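PDB 4AB5: transcriptional regulator, LYSR family from Neisseria meningitidis, which probably activates or represses methionine-biosynthesis genes as a MetR-like, DNA-binding LysR-family regulator, of which the present fragment is the regulatory domain. Local coordinates for residues F78-V83 and L180-Y185; M24-E29 and Q203-R208; L52-R57 and E67-I72; D48-L53 and A61-A66. All coordinates share one frame; numbering follows the deposited sequence.

Contact 1. Residues F78-V83 and L180-Y185; sequences FAYEMV and LQSKLY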
loop_
_atom_site.group_PDB
_atom_site.type_symbol
_atom_site.label_atom_id
_atom_site.label_comp_id
_atom_site.label_asym_id
_atom_site.label_seq_id
_atom_site.Cartn_x
_atom_site.Cartn_y
_atom_site.Cartn_z
ATOM N N PHE B 78 -6.023 -20.303 5.492
ATOM C CA PHE B 78 -5.256 -20.963 4.434
ATOM C C PHE B 78 -3.752 -20.837 4.633
ATOM O O PHE B 78 -3.285 -19.912 5.305
ATOM C CB PHE B 78 -5.627 -20.398 3.040
ATOM C CG PHE B 78 -5.907 -18.908 2.978
ATOM C CD1 PHE B 78 -4.873 -17.980 3.082
ATOM C CD2 PHE B 78 -7.205 -18.436 2.807
ATOM C CE1 PHE B 78 -5.133 -16.607 3.027
ATOM C CE2 PHE B 78 -7.465 -17.063 2.745
ATOM C CZ PHE B 78 -6.429 -16.158 2.863
ATOM N N ALA B 79 -2.997 -21.753 3.994
ATOM C CA ALA B 79 -1.531 -21.769 3.973
ATOM C C ALA B 79 -1.053 -21.478 2.537
ATOM O O ALA B 79 -1.786 -21.730 1.574
ATOM C CB ALA B 79 -1.004 -23.119 4.442
ATOM N N TYR B 80 0.161 -20.927 2.402
ATOM C CA TYR B 80 0.783 -20.611 1.109
ATOM C C TYR B 80 2.297 -20.550 1.224
ATOM O O TYR B 80 2.823 -20.339 2.321
ATOM C CB TYR B 80 0.222 -19.314 0.470
ATOM C CG TYR B 80 0.233 -18.093 1.369
ATOM C CD1 TYR B 80 1.394 -17.358 1.569
ATOM C CD2 TYR B 80 -0.934 -17.647 1.987
ATOM C CE1 TYR B 80 1.411 -16.239 2.399
ATOM C CE2 TYR B 80 -0.938 -16.504 2.789
ATOM C CZ TYR B 80 0.240 -15.806 2.999
ATOM O OH TYR B 80 0.267 -14.685 3.796
ATOM N N GLU B 81 2.999 -20.707 0.079
ATOM C CA GLU B 81 4.453 -20.655 0.018
ATOM C C GLU B 81 5.012 -19.249 -0.109
ATOM O O GLU B 81 4.500 -18.427 -0.879
ATOM C CB GLU B 81 5.057 -21.622 -1.033
ATOM C CG GLU B 81 4.649 -21.405 -2.488
ATOM C CD GLU B 81 3.345 -22.028 -2.963
ATOM O OE1 GLU B 81 2.267 -21.595 -2.491
ATOM O OE2 GLU B 81 3.399 -22.870 -3.888
HETATM N N MSE B 82 6.045 -18.979 0.698
HETATM C CA MSE B 82 6.814 -17.743 0.713
HETATM C C MSE B 82 7.942 -17.983 -0.276
HETATM O O MSE B 82 8.747 -18.905 -0.098
HETATM C CB MSE B 82 7.380 -17.440 2.110
HETATM C CG MSE B 82 6.323 -17.044 3.124
HETATM SE SE MSE B 82 5.520 -15.301 2.779
HETATM C CE MSE B 82 7.112 -14.157 3.079
ATOM N N VAL B 83 7.954 -17.206 -1.357
ATOM C CA VAL B 83 8.965 -17.364 -2.398
ATOM C C VAL B 83 9.966 -16.233 -2.335
ATOM O O VAL B 83 9.612 -15.109 -1.960
ATOM C CB VAL B 83 8.377 -17.569 -3.826
ATOM C CG1 VAL B 83 7.560 -18.857 -3.911
ATOM C CG2 VAL B 83 7.555 -16.364 -4.292
ATOM N N LEU B 180 9.330 -22.550 2.411
ATOM C CA LEU B 180 8.862 -21.654 3.469
ATOM C C LEU B 180 7.358 -21.436 3.338
ATOM O O LEU B 180 6.895 -20.834 2.373
ATOM C CB LEU B 180 9.630 -20.331 3.411
ATOM C CG LEU B 180 9.579 -19.358 4.583
ATOM C CD1 LEU B 180 9.656 -19.997 5.952
ATOM C CD2 LEU B 180 10.490 -18.261 4.333
ATOM N N GLN B 181 6.601 -21.951 4.293
ATOM C CA GLN B 181 5.154 -21.865 4.278
ATOM C C GLN B 181 4.618 -20.945 5.366
ATOM O O GLN B 181 5.062 -21.023 6.505
ATOM C CB GLN B 181 4.547 -23.279 4.410
ATOM C CG GLN B 181 3.058 -23.353 4.062
ATOM C CD GLN B 181 2.383 -24.632 4.506
ATOM O OE1 GLN B 181 2.456 -25.046 5.669
ATOM N NE2 GLN B 181 1.644 -25.244 3.598
ATOM N N SER B 182 3.651 -20.086 5.013
ATOM C CA SER B 182 2.937 -19.225 5.957
ATOM C C SER B 182 1.587 -19.862 6.222
ATOM O O SER B 182 0.982 -20.411 5.304
ATOM C CB SER B 182 2.735 -17.828 5.388
ATOM O OG SER B 182 3.938 -17.082 5.471
ATOM N N LYS B 183 1.131 -19.808 7.478
ATOM C CA LYS B 183 -0.154 -20.357 7.891
ATOM C C LYS B 183 -1.032 -19.218 8.420
ATOM O O LYS B 183 -0.621 -18.510 9.336
ATOM C CB LYS B 183 0.044 -21.459 8.940
ATOM C CG LYS B 183 0.703 -22.722 8.391
ATOM C CD LYS B 183 1.033 -23.697 9.509
ATOM C CE LYS B 183 1.727 -24.944 9.017
ATOM N NZ LYS B 183 0.768 -25.918 8.429
ATOM N N LEU B 184 -2.217 -19.013 7.822
ATOM C CA LEU B 184 -3.092 -17.925 8.250
ATOM C C LEU B 184 -4.321 -18.356 9.001
ATOM O O LEU B 184 -4.984 -19.313 8.606
ATOM C CB LEU B 184 -3.418 -16.948 7.114
ATOM C CG LEU B 184 -2.463 -15.754 7.037
ATOM C CD1 LEU B 184 -1.167 -16.121 6.356
ATOM C CD2 LEU B 184 -3.087 -14.632 6.330
ATOM N N TYR B 185 -4.598 -17.655 10.118
ATOM C CA TYR B 185 -5.721 -17.939 11.007
ATOM C C TYR B 185 -6.499 -16.679 11.334
ATOM O O TYR B 185 -5.937 -15.577 11.325
ATOM C CB TYR B 185 -5.238 -18.558 12.338
ATOM C CG TYR B 185 -4.423 -19.821 12.197
ATOM C CD1 TYR B 185 -5.032 -21.072 12.214
ATOM C CD2 TYR B 185 -3.030 -19.774 12.119
ATOM C CE1 TYR B 185 -4.283 -22.245 12.100
ATOM C CE2 TYR B 185 -2.270 -20.940 12.008
ATOM C CZ TYR B 185 -2.902 -22.174 11.997
ATOM O OH TYR B 185 -2.170 -23.332 11.881
#
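Tyr80 and Ser182 form an antiparallel hydrogen-bonded pair: Ser182 N donates to Tyr80 O at 2.8 Å, and Tyr80 N donates to Ser182 O at 3.1 Å. The ladder extends both ways, through Met82 N to Leu180 O and Leu184 N to Phe78 O, whereas the return bond from Phe78 N to Leu184 O is weak. Ala79 with Lys183 and Glu81 with Gln181 are the intervening non-hydrogen-bonded pairs, and the strand axes run at 152°.

On the face bearing Tyr80, Ser182 and Leu184 the side chains meet largely through carbon atoms. Tyr80 CG sits between the backbone N and carbonyl carbon (chi1 52°), which leans the ring over the partner strand. Approached obliquely, the ring has CE1 3.6 Å from Ser182 CB and CE2 3.6 Å from Leu184 CD1. Selenomethionine Met82 sets CB against Leu180 CG at 3.8 Å, and its bent chain passes alongside Ser182 OG, whose hydrogen bond goes to Asp119. On the other face, the extended Gln181 lays its amide beside Ala79, NE2 to CB 3.5 Å.

Trp22 and Trp159 pack edge-to-face with Phe78 and Tyr80, respectively. Long antiparallel strands paired like this, 72-86 with 171-189, are consistent with the crossover strands joining the two subdomains of LysR effector-binding domains, which have the periplasmic-binding-protein fold.

Contact 2. Residues M24-E29 and Q203-R208; sequences MPAMGE and QIIRER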
loop_
_atom_site.group_PDB
_atom_site.type_symbol
_atom_site.label_atom_id
_atom_site.label_comp_id
_atom_site.label_asym_id
_atom_site.label_seq_id
_atom_site.Cartn_x
_atom_site.Cartn_y
_atom_site.Cartn_z
HETATM N N MSE B 24 -9.380 -6.597 2.247
HETATM C CA MSE B 24 -10.175 -5.435 1.829
HETATM C C MSE B 24 -11.371 -5.845 0.947
HETATM O O MSE B 24 -12.484 -5.510 1.340
HETATM C CB MSE B 24 -9.308 -4.320 1.209
HETATM C CG MSE B 24 -8.259 -3.746 2.166
HETATM SE SE MSE B 24 -8.932 -3.147 3.906
HETATM C CE MSE B 24 -8.478 -4.708 5.047
ATOM N N PRO B 25 -11.225 -6.639 -0.160
ATOM C CA PRO B 25 -12.428 -7.082 -0.898
ATOM C C PRO B 25 -13.325 -8.055 -0.117
ATOM O O PRO B 25 -14.507 -8.161 -0.437
ATOM C CB PRO B 25 -11.870 -7.701 -2.184
ATOM C CG PRO B 25 -10.487 -8.049 -1.886
ATOM C CD PRO B 25 -9.993 -7.135 -0.811
ATOM N N ALA B 26 -12.784 -8.740 0.921
ATOM C CA ALA B 26 -13.560 -9.642 1.788
ATOM C C ALA B 26 -14.545 -8.800 2.604
ATOM O O ALA B 26 -15.704 -9.198 2.764
ATOM C CB ALA B 26 -12.643 -10.438 2.706
HETATM N N MSE B 27 -14.100 -7.600 3.050
HETATM C CA MSE B 27 -14.916 -6.618 3.774
HETATM C C MSE B 27 -15.989 -6.045 2.858
HETATM O O MSE B 27 -17.110 -5.814 3.302
HETATM C CB MSE B 27 -14.048 -5.468 4.314
HETATM C CG MSE B 27 -13.275 -5.817 5.568
HETATM SE SE MSE B 27 -12.153 -4.323 6.148
HETATM C CE MSE B 27 -13.525 -3.152 6.956
ATOM N N GLY B 28 -15.625 -5.832 1.588
ATOM C CA GLY B 28 -16.504 -5.302 0.549
ATOM C C GLY B 28 -17.654 -6.214 0.170
ATOM O O GLY B 28 -18.677 -5.736 -0.326
ATOM N N GLU B 29 -17.478 -7.538 0.377
ATOM C CA GLU B 29 -18.476 -8.586 0.110
ATOM C C GLU B 29 -19.361 -8.774 1.347
ATOM O O GLU B 29 -20.578 -8.894 1.221
ATOM C CB GLU B 29 -17.777 -9.904 -0.298
ATOM C CG GLU B 29 -18.712 -10.979 -0.832
ATOM C CD GLU B 29 -18.019 -12.216 -1.371
ATOM O OE1 GLU B 29 -17.654 -12.221 -2.569
ATOM O OE2 GLU B 29 -17.828 -13.180 -0.598
ATOM N N GLN B 203 -15.560 -17.526 6.451
ATOM C CA GLN B 203 -15.910 -18.326 5.278
ATOM C C GLN B 203 -15.842 -17.518 3.979
ATOM O O GLN B 203 -15.507 -18.090 2.947
ATOM C CB GLN B 203 -17.186 -19.172 5.445
ATOM C CG GLN B 203 -18.499 -18.418 5.552
ATOM C CD GLN B 203 -19.656 -19.342 5.853
ATOM O OE1 GLN B 203 -19.977 -20.254 5.079
ATOM N NE2 GLN B 203 -20.321 -19.121 6.980
ATOM N N ILE B 204 -16.059 -16.177 4.056
ATOM C CA ILE B 204 -15.931 -15.239 2.933
ATOM C C ILE B 204 -14.453 -15.141 2.555
ATOM O O ILE B 204 -14.132 -15.283 1.377
ATOM C CB ILE B 204 -16.591 -13.857 3.245
ATOM C CG1 ILE B 204 -18.142 -13.943 3.179
ATOM C CG2 ILE B 204 -16.074 -12.732 2.320
ATOM C CD1 ILE B 204 -18.922 -12.752 3.889
ATOM N N ILE B 205 -13.552 -14.950 3.557
ATOM C CA ILE B 205 -12.091 -14.876 3.361
ATOM C C ILE B 205 -11.593 -16.154 2.646
ATOM O O ILE B 205 -10.815 -16.052 1.693
ATOM C CB ILE B 205 -11.349 -14.651 4.718
ATOM C CG1 ILE B 205 -11.554 -13.218 5.282
ATOM C CG2 ILE B 205 -9.861 -15.007 4.625
ATOM C CD1 ILE B 205 -11.114 -13.060 6.831
ATOM N N ARG B 206 -12.062 -17.346 3.102
ATOM C CA ARG B 206 -11.680 -18.645 2.543
ATOM C C ARG B 206 -12.183 -18.867 1.118
ATOM O O ARG B 206 -11.379 -19.220 0.254
ATOM C CB ARG B 206 -12.082 -19.807 3.465
ATOM C CG ARG B 206 -11.202 -19.946 4.699
ATOM C CD ARG B 206 -11.475 -21.242 5.460
ATOM N NE ARG B 206 -12.836 -21.301 5.990
ATOM C CZ ARG B 206 -13.199 -20.889 7.201
ATOM N NH1 ARG B 206 -12.292 -20.418 8.051
ATOM N NH2 ARG B 206 -14.472 -20.957 7.576
ATOM N N GLU B 207 -13.487 -18.637 0.856
ATOM C CA GLU B 207 -14.073 -18.793 -0.486
ATOM C C GLU B 207 -13.401 -17.871 -1.478
ATOM O O GLU B 207 -13.115 -18.299 -2.591
ATOM C CB GLU B 207 -15.590 -18.532 -0.492
ATOM C CG GLU B 207 -16.421 -19.629 0.157
ATOM C CD GLU B 207 -17.902 -19.338 0.340
ATOM O OE1 GLU B 207 -18.289 -18.148 0.446
ATOM O OE2 GLU B 207 -18.675 -20.320 0.424
ATOM N N ARG B 208 -13.141 -16.613 -1.065
ATOM C CA ARG B 208 -12.503 -15.594 -1.898
ATOM C C ARG B 208 -11.054 -15.918 -2.192
ATOM O O ARG B 208 -10.633 -15.803 -3.340
ATOM C CB ARG B 208 -12.626 -14.190 -1.284
ATOM C CG ARG B 208 -13.973 -13.536 -1.495
ATOM C CD ARG B 208 -13.906 -12.041 -1.225
ATOM N NE ARG B 208 -14.840 -11.312 -2.083
ATOM C CZ ARG B 208 -14.525 -10.779 -3.260
ATOM N NH1 ARG B 208 -13.288 -10.872 -3.728
ATOM N NH2 ARG B 208 -15.444 -10.144 -3.974
#
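Glu29 and Arg208 form a salt bridge between two helices, Glu29 OE1 lying 3.0 Å from Arg208 NE. Its hydrogen-bond component is weak and bent, and the carboxylate and guanidinium planes are turned 49° apart, so the two groups do not meet as a flat, paired fork. Glu29 gets there with CG anti to its backbone nitrogen (chi1 -170°) and an extended chain; Arg208 answers with a chain bent at chi3.

A second polar approach comes over the guanidinium: Pro25 O stands 3.5 Å above one face, offset toward the rim. Pro25 CB also touches Arg208 NH1 at 3.8 Å, while the same nitrogen has a long, weak ion pair with Asp212.

The helix carrying Pro25 and Glu29, residues 20-33, links the adjacent parallel strands 8-13 and 37-42, a beta-alpha-beta crossover in what is probably one of two alpha/beta subdomains, as in the periplasmic-binding-protein fold. Helix 196-212 packs against it with segment axes 9.4 Å apart and crossing at 120°.

Apolar contacts lie beside the ion pair. Ala26 CB fits against Ile205 CG1 at 3.9 Å and against Ile204 CG2 at 4.1 Å. The CG2 branch of Ile204 also abuts Glu29 OE2, 3.4 Å away, so that carboxylate oxygen has a methyl group on its flank. Ile205 continues onto Phe78 and Trp22, and Gln145 of the second subunit packs on Met24 and Met27.

Contact 3. Residues L52-R57 and E67-I72; sequences LLLQHR and EKQNGI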
loop_
_atom_site.group_PDB
_atom_site.type_symbol
_atom_site.label_atom_id
_atom_site.label_comp_id
_atom_site.label_asym_id
_atom_site.label_seq_id
_atom_site.Cartn_x
_atom_site.Cartn_y
_atom_site.Cartn_z
ATOM N N LEU B 52 -5.381 -7.351 21.627
ATOM C CA LEU B 52 -6.499 -6.439 21.368
ATOM C C LEU B 52 -7.856 -7.119 21.581
ATOM O O LEU B 52 -8.787 -6.462 22.041
ATOM C CB LEU B 52 -6.431 -5.860 19.958
ATOM C CG LEU B 52 -5.397 -4.771 19.632
ATOM C CD1 LEU B 52 -5.284 -4.632 18.165
ATOM C CD2 LEU B 52 -5.710 -3.397 20.246
ATOM N N LEU B 53 -7.955 -8.435 21.268
ATOM C CA LEU B 53 -9.170 -9.251 21.460
ATOM C C LEU B 53 -9.474 -9.390 22.946
ATOM O O LEU B 53 -10.607 -9.150 23.365
ATOM C CB LEU B 53 -9.031 -10.660 20.835
ATOM C CG LEU B 53 -8.798 -10.769 19.337
ATOM C CD1 LEU B 53 -8.427 -12.178 18.958
ATOM C CD2 LEU B 53 -10.020 -10.358 18.570
ATOM N N LEU B 54 -8.445 -9.746 23.744
ATOM C CA LEU B 54 -8.535 -9.897 25.197
ATOM C C LEU B 54 -8.940 -8.561 25.815
ATOM O O LEU B 54 -9.770 -8.532 26.716
ATOM C CB LEU B 54 -7.180 -10.347 25.778
ATOM C CG LEU B 54 -6.583 -11.666 25.278
ATOM C CD1 LEU B 54 -5.115 -11.768 25.652
ATOM C CD2 LEU B 54 -7.318 -12.853 25.843
ATOM N N GLN B 55 -8.399 -7.457 25.270
ATOM C CA GLN B 55 -8.658 -6.094 25.724
ATOM C C GLN B 55 -9.974 -5.485 25.210
ATOM O O GLN B 55 -10.263 -4.334 25.540
ATOM C CB GLN B 55 -7.462 -5.192 25.391
ATOM C CG GLN B 55 -6.257 -5.444 26.279
ATOM C CD GLN B 55 -5.021 -4.724 25.809
ATOM O OE1 GLN B 55 -5.028 -3.971 24.831
ATOM N NE2 GLN B 55 -3.921 -4.944 26.506
ATOM N N HIS B 56 -10.774 -6.252 24.426
ATOM C CA HIS B 56 -12.049 -5.822 23.822
ATOM C C HIS B 56 -11.893 -4.596 22.895
ATOM O O HIS B 56 -12.830 -3.823 22.678
ATOM C CB HIS B 56 -13.156 -5.640 24.877
ATOM C CG HIS B 56 -13.636 -6.929 25.462
ATOM N ND1 HIS B 56 -14.870 -7.449 25.134
ATOM C CD2 HIS B 56 -13.024 -7.769 26.331
ATOM C CE1 HIS B 56 -14.979 -8.576 25.818
ATOM N NE2 HIS B 56 -13.890 -8.813 26.545
ATOM N N ARG B 57 -10.693 -4.456 22.332
ATOM C CA ARG B 57 -10.313 -3.378 21.426
ATOM C C ARG B 57 -10.494 -3.815 19.969
ATOM O O ARG B 57 -10.425 -2.975 19.068
ATOM C CB ARG B 57 -8.862 -2.957 21.694
ATOM C CG ARG B 57 -8.590 -2.433 23.102
ATOM C CD ARG B 57 -8.314 -0.938 23.159
ATOM N NE ARG B 57 -7.158 -0.527 22.355
ATOM C CZ ARG B 57 -5.894 -0.570 22.766
ATOM N NH1 ARG B 57 -5.594 -1.031 23.974
ATOM N NH2 ARG B 57 -4.917 -0.163 21.966
ATOM N N GLU B 67 -1.312 -20.138 18.400
ATOM C CA GLU B 67 -0.750 -20.310 19.745
ATOM C C GLU B 67 -1.889 -20.468 20.752
ATOM O O GLU B 67 -2.611 -19.501 21.017
ATOM C CB GLU B 67 0.175 -19.113 20.102
ATOM C CG GLU B 67 -0.337 -17.743 19.640
ATOM C CD GLU B 67 0.654 -16.602 19.466
ATOM O OE1 GLU B 67 1.752 -16.643 20.069
ATOM O OE2 GLU B 67 0.315 -15.650 18.724
ATOM N N LYS B 68 -2.097 -21.709 21.250
ATOM C CA LYS B 68 -3.167 -22.023 22.194
ATOM C C LYS B 68 -3.160 -21.034 23.362
ATOM O O LYS B 68 -2.225 -21.002 24.159
ATOM C CB LYS B 68 -3.110 -23.493 22.648
ATOM C CG LYS B 68 -4.215 -23.892 23.627
ATOM C CD LYS B 68 -4.251 -25.395 23.865
ATOM C CE LYS B 68 -5.383 -25.765 24.791
ATOM N NZ LYS B 68 -5.619 -27.232 24.831
ATOM N N GLN B 69 -4.164 -20.159 23.372
ATOM C CA GLN B 69 -4.336 -19.117 24.366
ATOM C C GLN B 69 -5.771 -19.114 24.892
ATOM O O GLN B 69 -6.733 -19.145 24.112
ATOM C CB GLN B 69 -3.962 -17.754 23.769
ATOM C CG GLN B 69 -4.108 -16.593 24.745
ATOM C CD GLN B 69 -3.156 -15.447 24.524
ATOM O OE1 GLN B 69 -3.114 -14.515 25.321
ATOM N NE2 GLN B 69 -2.377 -15.464 23.444
ATOM N N ASN B 70 -5.890 -19.050 26.225
ATOM C CA ASN B 70 -7.148 -19.019 26.965
ATOM C C ASN B 70 -7.959 -17.755 26.649
ATOM O O ASN B 70 -7.403 -16.656 26.587
ATOM C CB ASN B 70 -6.869 -19.134 28.454
ATOM C CG ASN B 70 -8.095 -19.411 29.262
ATOM O OD1 ASN B 70 -8.504 -18.600 30.092
ATOM N ND2 ASN B 70 -8.717 -20.553 29.021
ATOM N N GLY B 71 -9.259 -17.942 26.428
ATOM C CA GLY B 71 -10.175 -16.865 26.082
ATOM C C GLY B 71 -10.114 -16.492 24.615
ATOM O O GLY B 71 -10.688 -15.482 24.211
ATOM N N ILE B 72 -9.428 -17.315 23.811
ATOM C CA ILE B 72 -9.256 -17.113 22.381
ATOM C C ILE B 72 -9.403 -18.414 21.579
ATOM O O ILE B 72 -8.838 -19.444 21.955
ATOM C CB ILE B 72 -7.989 -16.247 22.054
ATOM C CG1 ILE B 72 -8.405 -14.829 21.673
ATOM C CG2 ILE B 72 -7.118 -16.826 20.957
ATOM C CD1 ILE B 72 -7.889 -13.828 22.511
#
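Leu53 and Leu54 pack on Ile72 in a small apolar contact, without any hydrogen bond across it, between the end of helix 50-54 and the loop that joins strand 60-63 to strand 72-86. Each side is a defined turn. The helix finishes in a Schellman motif, with His56 at positive phi, Arg57 N bonded to Leu52 O at 2.8 Å and His56 N to Leu53 O at 3.1 Å. The loop closes in a type II beta turn from Gln69 to Ile72, where Gly71 takes the third position with phi 81°; its closing bond, Ile72 N to Gln69 O, is weak.

Ile72 CD1 is the shared atom, touching both leucines. It lies 3.8 Å from Leu53 CB and 3.5 Å from Leu54 CD2, and both leucine side chains cross that of Ile72 at about a right angle. Leu53 lies on the buried side, where it continues onto Ala187 of strand 171-189, while Leu54 lies at the surface.

Gln69 stretches out fully (chi1 -180°), which carries its amide to the helix end, where the oxygen OE1 rests 3.4 Å from the methyl carbon CD1 of Leu54.

Contact 4. Residues D48-L53 and A61-A66; sequences DPVGLL and AIVSEA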
loop_
_atom_site.group_PDB
_atom_site.type_symbol
_atom_site.label_atom_id
_atom_site.label_comp_id
_atom_site.label_asym_id
_atom_site.label_seq_id
_atom_site.Cartn_x
_atom_site.Cartn_y
_atom_site.Cartn_z
ATOM N N ASP B 48 1.383 -8.083 18.429
ATOM C CA ASP B 48 0.408 -9.183 18.417
ATOM C C ASP B 48 -1.047 -8.691 18.493
ATOM O O ASP B 48 -1.427 -8.094 19.509
ATOM C CB ASP B 48 0.707 -10.174 19.569
ATOM C CG ASP B 48 0.026 -11.538 19.515
ATOM O OD1 ASP B 48 -0.762 -11.782 18.569
ATOM O OD2 ASP B 48 0.303 -12.374 20.406
ATOM N N PRO B 49 -1.878 -8.938 17.442
ATOM C CA PRO B 49 -3.282 -8.503 17.519
ATOM C C PRO B 49 -4.189 -9.317 18.450
ATOM O O PRO B 49 -5.328 -8.915 18.671
ATOM C CB PRO B 49 -3.746 -8.529 16.060
ATOM C CG PRO B 49 -2.887 -9.527 15.385
ATOM C CD PRO B 49 -1.590 -9.617 16.154
ATOM N N VAL B 50 -3.693 -10.445 19.001
ATOM C CA VAL B 50 -4.438 -11.311 19.924
ATOM C C VAL B 50 -4.753 -10.552 21.239
ATOM O O VAL B 50 -5.837 -10.721 21.813
ATOM C CB VAL B 50 -3.723 -12.678 20.149
ATOM C CG1 VAL B 50 -4.372 -13.491 21.274
ATOM C CG2 VAL B 50 -3.693 -13.496 18.862
ATOM N N GLY B 51 -3.816 -9.701 21.663
ATOM C CA GLY B 51 -3.950 -8.882 22.860
ATOM C C GLY B 51 -5.149 -7.961 22.804
ATOM O O GLY B 51 -5.879 -7.835 23.785
ATOM N N LEU B 52 -5.381 -7.351 21.627
ATOM C CA LEU B 52 -6.499 -6.439 21.368
ATOM C C LEU B 52 -7.856 -7.119 21.581
ATOM O O LEU B 52 -8.787 -6.462 22.041
ATOM C CB LEU B 52 -6.431 -5.860 19.958
ATOM C CG LEU B 52 -5.397 -4.771 19.632
ATOM C CD1 LEU B 52 -5.284 -4.632 18.165
ATOM C CD2 LEU B 52 -5.710 -3.397 20.246
ATOM N N LEU B 53 -7.955 -8.435 21.268
ATOM C CA LEU B 53 -9.170 -9.251 21.460
ATOM C C LEU B 53 -9.474 -9.390 22.946
ATOM O O LEU B 53 -10.607 -9.150 23.365
ATOM C CB LEU B 53 -9.031 -10.660 20.835
ATOM C CG LEU B 53 -8.798 -10.769 19.337
ATOM C CD1 LEU B 53 -8.427 -12.178 18.958
ATOM C CD2 LEU B 53 -10.020 -10.358 18.570
ATOM N N ALA B 61 -9.031 -11.120 14.721
ATOM C CA ALA B 61 -7.633 -10.871 14.392
ATOM C C ALA B 61 -7.082 -11.845 13.348
ATOM O O ALA B 61 -7.330 -13.047 13.442
ATOM C CB ALA B 61 -6.779 -10.913 15.649
ATOM N N ILE B 62 -6.336 -11.316 12.354
ATOM C CA ILE B 62 -5.665 -12.114 11.326
ATOM C C ILE B 62 -4.271 -12.400 11.892
ATOM O O ILE B 62 -3.517 -11.462 12.187
ATOM C CB ILE B 62 -5.627 -11.394 9.940
ATOM C CG1 ILE B 62 -7.048 -10.991 9.434
ATOM C CG2 ILE B 62 -4.830 -12.183 8.885
ATOM C CD1 ILE B 62 -8.169 -12.143 9.282
ATOM N N VAL B 63 -3.966 -13.695 12.120
ATOM C CA VAL B 63 -2.710 -14.131 12.733
ATOM C C VAL B 63 -1.971 -15.225 11.931
ATOM O O VAL B 63 -2.608 -16.010 11.226
ATOM C CB VAL B 63 -2.914 -14.519 14.229
ATOM C CG1 VAL B 63 -3.266 -13.295 15.086
ATOM C CG2 VAL B 63 -3.956 -15.633 14.392
ATOM N N SER B 64 -0.622 -15.263 12.067
ATOM C CA SER B 64 0.292 -16.217 11.420
ATOM C C SER B 64 0.549 -17.489 12.248
ATOM O O SER B 64 1.220 -18.409 11.769
ATOM C CB SER B 64 1.614 -15.542 11.079
ATOM O OG SER B 64 1.409 -14.565 10.075
ATOM N N GLU B 65 0.014 -17.544 13.476
ATOM C CA GLU B 65 0.158 -18.699 14.356
ATOM C C GLU B 65 -1.071 -18.892 15.254
ATOM O O GLU B 65 -1.726 -17.921 15.645
ATOM C CB GLU B 65 1.493 -18.687 15.139
ATOM C CG GLU B 65 1.626 -17.614 16.208
ATOM C CD GLU B 65 2.171 -16.282 15.736
ATOM O OE1 GLU B 65 1.430 -15.547 15.043
ATOM O OE2 GLU B 65 3.329 -15.959 16.088
ATOM N N ALA B 66 -1.396 -20.155 15.531
ATOM C CA ALA B 66 -2.549 -20.556 16.332
ATOM C C ALA B 66 -2.075 -21.025 17.730
ATOM O O ALA B 66 -2.379 -22.138 18.179
ATOM C CB ALA B 66 -3.323 -21.649 15.608
#
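Pro49 meets Ala61 and Val63 through CB and CG of its puckered pyrrolidine ring, and no aromatic ring takes part. CB of Pro49 touches Ala61 CB at 3.9 Å, while CG of Pro49 touches Val63 CG1 at 3.8 Å and Ile62 O at the same distance. The one flat side-chain group of note is the Asp48 carboxylate, approached from above its plane: Val50 N lies 64° out of it and donates to Asp48 OD1 at 3.3 Å, with an N-H...O angle of 165°. This capping bond secures the turn leading into helix 50-54.

The remaining contacts are apolar. Val63 places CG1 anti to its carbonyl carbon (chi1 -67°), where that methyl serves both Pro49 and Val50, the latter through CG2 at 3.8 Å with the side chains crossing at about a right angle. One helical turn along, Leu53 CD1 closes on Ala61 CB at 3.9 Å.

Strand 60-63 is thus covered on the Ala61 and Val63 face by Pro49, Val50 and Leu53, from helix 50-54 and the turn leading into it, while Ile62 points away. Strand 60-63 runs parallel to 8-13, whose Ala13 bonds to Ile62, and antiparallel to 171-189, whose Tyr185 and Ala187 bond to Val63 and Ala61; Pro49 also packs on Ala13.

Overall arrangement
Strand 171-189 connects contacts 1 and 4: the backbone passes a probable hydrogen bond from Tyr185 N to Val63 O, 2.8 Å, and their centres are 16 Å apart. Contact 2 touches both, through Ile205 O on Phe78 CE2 at 3.7 Å and Ile205 CD1 on Ile62 CD1 at 3.9 Å. Ile62 points away from Pro49 and meets Ile205, which places helix 196-212 on the other face of strand 60-63 from helix 50-54. Contacts 3 and 4 share that short helix, with centres 8 Å apart, and Ile72 CD1 meets Val50 CG1 between them. Contact 3 is peripheral, about 12 Å from contact 2 between nearest atoms. Along the chain, contact 2 encloses the other three.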